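Local coordinates for protein carboxylic ester hydrolase (Aspergillus niger, PDB 7K4O) that probably hydrolyses the ester bonds of tannins as a serine hydrolase of the tannase family, and holds the product gallic acid in its pocket, at residues G209-R214 against A425-Y430; W215-T220 against T393-W398. All blocks are in the same frame, centred on the assembly; numbering follows the deposited sequence.

Contact 1: residues G209-R214 against A425-Y430; sequences GAPAFR and AASIRY. With GDE (3,4,5-trihydroxybenzoic acid), chain J.
With chi1 of Arg214 at -156° its chain leaves trans to the backbone nitrogen, and a bend at chi3 then swings the guanidinium onto the carbonyl of Ala426, while chi1 of Phe213, 61°, sets CG between its own backbone N and carbonyl carbon and brings the far end of the ring to Ala426 O and Tyr430 CB. The main bond runs from Arg214 NH1 to Ala426 O, 3.0 Å, with the acceptor in the guanidinium plane; NH2 adds a weak second bond to the same oxygen. Arginine suits the place because its flat head offers an edge of donors and two faces for packing: CD of Arg429 sits 3.8 Å above CZ of Arg214, over one face. The two guanidinium planes stand nearly perpendicular, 83° apart. Their like charges are probably eased by the C-terminal residues, since Arg214 NE forms a salt bridge with the terminal carboxylate of Tyr554 and Arg429 NE bonds to Val553 O.

Phe213 fills the apolar part of the contact. Its CZ meets Tyr430 CB at 3.3 Å, a tight approach, and the two rings lie oblique. The Pro211 ring lays its CG over the centre of one face of the Phe213 ring. Farther along, a water joins Pro211 O, 2.9 Å away, to Ser427 OG; the serine hydroxyl also hydrogen-bonds His415 and His413.

The loop 209-214 follows strand 205-209 of the central sheet, and Ala212, centre of an inverse gamma turn, touches the bound gallic acid through its methyl. Trp193 of helix 187-196 packs against both aromatic rings, and helix 425-438 packs against this loop and also against strand 455-460, which Ser427 and Tyr430 touch.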
loop_
_atom_site.group_PDB
_atom_site.type_symbol
_atom_site.label_atom_id
_atom_site.label_comp_id
_atom_site.label_asym_id
_atom_site.label_seq_id
_atom_site.Cartn_x
_atom_site.Cartn_y
_atom_site.Cartn_z
ATOM N N GLY A 209 -0.414 0.740 4.774
ATOM C CA GLY A 209 0.828 1.152 4.112
ATOM C C GLY A 209 0.632 1.526 2.646
ATOM O O GLY A 209 -0.083 0.771 1.934
ATOM N N ALA A 210 1.319 2.590 2.190
ATOM C CA ALA A 210 1.504 3.001 0.759
ATOM C C ALA A 210 0.383 2.465 -0.127
ATOM O O ALA A 210 0.587 1.571 -0.946
ATOM C CB ALA A 210 2.841 2.500 0.265
ATOM N N PRO A 211 -0.838 2.980 0.032
ATOM C CA PRO A 211 -1.977 2.383 -0.642
ATOM C C PRO A 211 -2.005 2.662 -2.151
ATOM O O PRO A 211 -1.795 3.832 -2.551
ATOM C CB PRO A 211 -3.166 2.998 0.092
ATOM C CG PRO A 211 -2.666 4.323 0.612
ATOM C CD PRO A 211 -1.227 4.050 0.960
ATOM N N ALA A 212 -2.384 1.639 -2.909
ATOM C CA ALA A 212 -2.626 1.759 -4.363
ATOM C C ALA A 212 -4.012 2.348 -4.657
ATOM O O ALA A 212 -4.727 1.811 -5.536
ATOM C CB ALA A 212 -2.408 0.451 -5.005
ATOM N N PHE A 213 -4.380 3.411 -3.938
ATOM C CA PHE A 213 -5.650 4.123 -4.212
ATOM C C PHE A 213 -5.403 5.185 -5.313
ATOM O O PHE A 213 -4.334 5.225 -5.953
ATOM C CB PHE A 213 -6.265 4.624 -2.921
ATOM C CG PHE A 213 -5.468 5.601 -2.102
ATOM C CD1 PHE A 213 -4.351 6.239 -2.582
ATOM C CD2 PHE A 213 -5.907 5.887 -0.804
ATOM C CE1 PHE A 213 -3.706 7.191 -1.799
ATOM C CE2 PHE A 213 -5.230 6.798 -0.011
ATOM C CZ PHE A 213 -4.181 7.495 -0.538
ATOM N N ARG A 214 -6.410 6.004 -5.553
ATOM C CA ARG A 214 -6.431 6.971 -6.675
ATOM C C ARG A 214 -6.146 6.193 -7.959
ATOM O O ARG A 214 -5.339 6.638 -8.794
ATOM C CB ARG A 214 -5.463 8.129 -6.418
ATOM C CG ARG A 214 -5.828 9.388 -7.180
ATOM C CD ARG A 214 -4.972 10.575 -6.795
ATOM N NE ARG A 214 -5.252 10.967 -5.398
ATOM C CZ ARG A 214 -4.448 10.791 -4.343
ATOM N NH1 ARG A 214 -3.259 10.250 -4.470
ATOM N NH2 ARG A 214 -4.917 11.107 -3.160
ATOM N N ALA A 425 3.881 11.264 -2.228
ATOM C CA ALA A 425 2.944 12.385 -2.206
ATOM C C ALA A 425 1.491 11.919 -2.398
ATOM O O ALA A 425 0.595 12.692 -2.070
ATOM C CB ALA A 425 3.387 13.416 -3.223
ATOM N N ALA A 426 1.269 10.735 -2.938
ATOM C CA ALA A 426 -0.107 10.209 -3.136
ATOM C C ALA A 426 -0.792 10.071 -1.768
ATOM O O ALA A 426 -2.022 10.294 -1.717
ATOM C CB ALA A 426 -0.137 8.930 -3.851
ATOM N N SER A 427 -0.026 9.726 -0.740
ATOM C CA SER A 427 -0.617 9.535 0.619
ATOM C C SER A 427 -0.896 10.876 1.253
ATOM O O SER A 427 -1.967 11.050 1.860
ATOM C CB SER A 427 0.262 8.648 1.481
ATOM O OG SER A 427 0.229 7.299 1.048
ATOM N N ILE A 428 0.040 11.843 1.188
ATOM C CA ILE A 428 -0.233 13.186 1.732
ATOM C C ILE A 428 -1.496 13.732 1.092
ATOM O O ILE A 428 -2.344 14.333 1.777
ATOM C CB ILE A 428 0.982 14.122 1.503
ATOM C CG1 ILE A 428 2.128 13.876 2.490
ATOM C CG2 ILE A 428 0.512 15.538 1.632
ATOM C CD1 ILE A 428 2.830 12.603 2.352
ATOM N N ARG A 429 -1.630 13.582 -0.225
ATOM C CA ARG A 429 -2.789 14.183 -0.896
ATOM C C ARG A 429 -4.113 13.699 -0.297
ATOM O O ARG A 429 -5.043 14.476 -0.146
ATOM C CB ARG A 429 -2.758 13.935 -2.405
ATOM C CG ARG A 429 -3.869 14.743 -3.077
ATOM C CD ARG A 429 -3.815 14.572 -4.596
ATOM N NE ARG A 429 -4.802 15.388 -5.249
ATOM C CZ ARG A 429 -4.602 16.648 -5.686
ATOM N NH1 ARG A 429 -3.416 17.228 -5.575
ATOM N NH2 ARG A 429 -5.584 17.311 -6.270
ATOM N N TYR A 430 -4.221 12.408 -0.026
ATOM C CA TYR A 430 -5.504 11.881 0.497
ATOM C C TYR A 430 -5.777 12.437 1.890
ATOM O O TYR A 430 -6.930 12.814 2.178
ATOM C CB TYR A 430 -5.519 10.360 0.499
ATOM C CG TYR A 430 -6.845 9.825 0.966
ATOM C CD1 TYR A 430 -8.014 10.027 0.229
ATOM C CD2 TYR A 430 -6.962 9.166 2.192
ATOM C CE1 TYR A 430 -9.252 9.585 0.682
ATOM C CE2 TYR A 430 -8.177 8.690 2.643
ATOM C CZ TYR A 430 -9.321 8.899 1.896
ATOM O OH TYR A 430 -10.507 8.443 2.392
HETATM O OAA GDE J . 0.383 -4.125 -4.364
HETATM O OAB GDE J . 2.522 -3.799 -4.829
HETATM O OAC GDE J . -1.979 -1.531 -8.127
HETATM O OAD GDE J . 2.417 0.321 -7.857
HETATM O OAE GDE J . -0.028 0.325 -8.940
HETATM C CAF GDE J . -0.352 -2.536 -6.573
HETATM C CAG GDE J . 1.894 -1.592 -6.433
HETATM C CAH GDE J . 1.303 -3.554 -5.025
HETATM C CAI GDE J . -0.690 -1.582 -7.546
HETATM C CAJ GDE J . 1.566 -0.652 -7.444
HETATM C CAK GDE J . 0.945 -2.542 -6.090
HETATM C CAL GDE J . 0.296 -0.644 -7.956
HETATM O O HOH W 1 -0.533 6.288 -1.748
#

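Contact 2: residues W215-T220 against T393-W398; sequences WSFQQT and TLQTTW. With GDE (3,4,5-trihydroxybenzoic acid), chain J.
Trp215 and Leu394 lie side by side and point the same way, the leucine spread over one face of the indole. Leu394 CB rests 3.8 Å from Trp215 CG, and CD1 makes a CH-pi contact 3.9 Å from the centroid of the five-membered ring, only 18° off its normal. Near the rim of the opposite face, NE2 of Gln219 lies 3.2 Å above the ring plane. The broad, flat tryptophan thus separates an apolar neighbour from a polar one that serves the ligand.

Gln395 brings a second kind of contact. Its chain bends at chi2, 71°, which turns the amide back to the start of the helix, where OE1 accepts a nearly straight bond from Ser216 N, 3.0 Å long at 165°. Glutamine fits here because its side-chain carbonyl can receive an amide N-H from the first turn of the helix. The backbone O of Gln395 takes a weak bond from Trp215 N, while the amide of Gln395 and the ring of Phe217 cross obliquely.

The same helix carries the gallate-binding glutamines. Gln218 NE2 donates to the hydroxyl OAE at 3.0 Å, and that hydroxyl donates to Gln219 OE1; Gln219 NE2 reaches OAC at 2.8 Å. Paired glutamine amides, each able to donate and accept, match the adjacent hydroxyls of a galloyl ring, an arrangement consistent with galloyl recognition in the tannase active site.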
loop_
_atom_site.group_PDB
_atom_site.type_symbol
_atom_site.label_atom_id
_atom_site.label_comp_id
_atom_site.label_asym_id
_atom_site.label_seq_id
_atom_site.Cartn_x
_atom_site.Cartn_y
_atom_site.Cartn_z
ATOM N N TRP A 215 -6.868 5.095 -8.161
ATOM C CA TRP A 215 -6.596 4.034 -9.137
ATOM C C TRP A 215 -6.224 4.581 -10.536
ATOM O O TRP A 215 -5.168 4.175 -11.051
ATOM C CB TRP A 215 -7.797 3.096 -9.231
ATOM C CG TRP A 215 -7.477 1.888 -10.056
ATOM C CD1 TRP A 215 -7.675 1.687 -11.391
ATOM C CD2 TRP A 215 -6.989 0.644 -9.538
ATOM N NE1 TRP A 215 -7.243 0.443 -11.734
ATOM C CE2 TRP A 215 -6.828 -0.241 -10.631
ATOM C CE3 TRP A 215 -6.610 0.201 -8.256
ATOM C CZ2 TRP A 215 -6.290 -1.515 -10.473
ATOM C CZ3 TRP A 215 -6.106 -1.063 -8.103
ATOM C CH2 TRP A 215 -5.945 -1.913 -9.194
ATOM N N SER A 216 -7.065 5.433 -11.120
ATOM C CA SER A 216 -6.857 5.813 -12.539
ATOM C C SER A 216 -5.538 6.585 -12.666
ATOM O O SER A 216 -4.965 6.568 -13.776
ATOM C CB SER A 216 -8.078 6.582 -13.082
ATOM O OG SER A 216 -8.219 7.850 -12.463
ATOM N N PHE A 217 -5.128 7.334 -11.654
ATOM C CA PHE A 217 -3.900 8.157 -11.719
ATOM C C PHE A 217 -2.725 7.260 -11.386
ATOM O O PHE A 217 -1.720 7.257 -12.086
ATOM C CB PHE A 217 -4.019 9.349 -10.780
ATOM C CG PHE A 217 -4.944 10.446 -11.246
ATOM C CD1 PHE A 217 -6.318 10.262 -11.297
ATOM C CD2 PHE A 217 -4.437 11.645 -11.718
ATOM C CE1 PHE A 217 -7.152 11.235 -11.804
ATOM C CE2 PHE A 217 -5.277 12.640 -12.168
ATOM C CZ PHE A 217 -6.625 12.435 -12.217
ATOM N N GLN A 218 -2.842 6.445 -10.329
ATOM C CA GLN A 218 -1.728 5.619 -9.839
ATOM C C GLN A 218 -1.352 4.595 -10.907
ATOM O O GLN A 218 -0.159 4.351 -11.133
ATOM C CB GLN A 218 -2.151 4.908 -8.547
ATOM C CG GLN A 218 -1.235 3.745 -8.170
ATOM C CD GLN A 218 0.245 4.094 -8.107
ATOM O OE1 GLN A 218 0.600 5.243 -7.855
ATOM N NE2 GLN A 218 1.063 3.062 -8.252
ATOM N N GLN A 219 -2.318 3.881 -11.532
ATOM C CA GLN A 219 -1.940 2.809 -12.457
ATOM C C GLN A 219 -1.372 3.446 -13.749
ATOM O O GLN A 219 -0.344 2.976 -14.275
ATOM C CB GLN A 219 -3.100 1.886 -12.813
ATOM C CG GLN A 219 -3.836 1.262 -11.615
ATOM C CD GLN A 219 -2.914 0.646 -10.599
ATOM O OE1 GLN A 219 -1.816 0.188 -10.930
ATOM N NE2 GLN A 219 -3.421 0.517 -9.358
ATOM N N THR A 220 -2.007 4.500 -14.220
ATOM C CA THR A 220 -1.586 5.101 -15.509
ATOM C C THR A 220 -0.200 5.758 -15.360
ATOM O O THR A 220 0.588 5.691 -16.342
ATOM C CB THR A 220 -2.604 6.102 -15.999
ATOM O OG1 THR A 220 -3.896 5.484 -16.062
ATOM C CG2 THR A 220 -2.246 6.641 -17.365
ATOM N N THR A 393 -15.738 2.019 -7.520
ATOM C CA THR A 393 -15.214 0.643 -7.308
ATOM C C THR A 393 -13.738 0.740 -6.923
ATOM O O THR A 393 -13.397 0.615 -5.748
ATOM C CB THR A 393 -15.465 -0.294 -8.520
ATOM O OG1 THR A 393 -14.969 0.381 -9.693
ATOM C CG2 THR A 393 -16.929 -0.627 -8.703
ATOM N N LEU A 394 -12.831 0.978 -7.871
ATOM C CA LEU A 394 -11.379 0.843 -7.605
ATOM C C LEU A 394 -10.752 2.165 -7.160
ATOM O O LEU A 394 -9.675 2.090 -6.568
ATOM C CB LEU A 394 -10.705 0.329 -8.879
ATOM C CG LEU A 394 -11.093 -1.088 -9.280
ATOM C CD1 LEU A 394 -10.419 -1.428 -10.593
ATOM C CD2 LEU A 394 -10.676 -2.051 -8.225
ATOM N N GLN A 395 -11.326 3.334 -7.479
ATOM C CA GLN A 395 -10.643 4.618 -7.278
ATOM C C GLN A 395 -10.190 4.749 -5.822
ATOM O O GLN A 395 -9.062 5.163 -5.586
ATOM C CB GLN A 395 -11.476 5.821 -7.729
ATOM C CG GLN A 395 -10.630 7.089 -7.833
ATOM C CD GLN A 395 -9.654 7.106 -8.974
ATOM O OE1 GLN A 395 -9.599 6.182 -9.789
ATOM N NE2 GLN A 395 -8.852 8.174 -9.031
ATOM N N THR A 396 -11.082 4.454 -4.886
ATOM C CA THR A 396 -10.768 4.390 -3.436
ATOM C C THR A 396 -10.221 5.723 -2.917
ATOM O O THR A 396 -9.266 5.689 -2.123
ATOM C CB THR A 396 -9.849 3.204 -3.124
ATOM O OG1 THR A 396 -10.227 2.072 -3.892
ATOM C CG2 THR A 396 -9.907 2.860 -1.653
ATOM N N THR A 397 -10.819 6.854 -3.312
ATOM C CA THR A 397 -10.399 8.144 -2.777
ATOM C C THR A 397 -11.564 8.928 -2.226
ATOM O O THR A 397 -11.430 10.137 -2.100
ATOM C CB THR A 397 -9.636 8.998 -3.786
ATOM O OG1 THR A 397 -10.446 9.038 -4.983
ATOM C CG2 THR A 397 -8.275 8.394 -3.975
ATOM N N TRP A 398 -12.616 8.276 -1.786
ATOM C CA TRP A 398 -13.738 8.998 -1.164
ATOM C C TRP A 398 -13.294 9.706 0.116
ATOM O O TRP A 398 -12.778 9.046 1.015
ATOM C CB TRP A 398 -14.815 7.995 -0.884
ATOM C CG TRP A 398 -16.058 8.605 -0.381
ATOM C CD1 TRP A 398 -16.455 8.645 0.917
ATOM C CD2 TRP A 398 -17.138 9.084 -1.163
ATOM N NE1 TRP A 398 -17.690 9.193 0.989
ATOM C CE2 TRP A 398 -18.110 9.521 -0.249
ATOM C CE3 TRP A 398 -17.284 9.255 -2.527
ATOM C CZ2 TRP A 398 -19.329 10.009 -0.682
ATOM C CZ3 TRP A 398 -18.475 9.814 -2.951
ATOM C CH2 TRP A 398 -19.447 10.176 -2.043
HETATM O OAA GDE J . 0.383 -4.125 -4.364
HETATM O OAB GDE J . 2.522 -3.799 -4.829
HETATM O OAC GDE J . -1.979 -1.531 -8.127
HETATM O OAD GDE J . 2.417 0.321 -7.857
HETATM O OAE GDE J . -0.028 0.325 -8.940
HETATM C CAF GDE J . -0.352 -2.536 -6.573
HETATM C CAG GDE J . 1.894 -1.592 -6.433
HETATM C CAH GDE J . 1.303 -3.554 -5.025
HETATM C CAI GDE J . -0.690 -1.582 -7.546
HETATM C CAJ GDE J . 1.566 -0.652 -7.444
HETATM C CAK GDE J . 0.945 -2.542 -6.090
HETATM C CAL GDE J . 0.296 -0.644 -7.956
#

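How the contacts relate
From the N terminus, the chain passes through strand 205-209 into the loop 209-214 and directly on into helix 215-221, so the first halves of both contacts are consecutive. Contact 2 closes the shorter loop, when 393-398 returns after helix 376-390; contact 1 closes the longer one around it at helix 425-438, and the two are nested. Between the second halves runs strand 410-416, next to strand 205-209 in the sheet. The contacts also touch each other: Tyr430 OH probably bonds to Trp398 O, and Phe213 CB packs on Thr396 O. They join the sheet and helix 425-438 to the gallic acid pocket and the long excursion between strands 205-209 and 410-416, which holds more helix than strand.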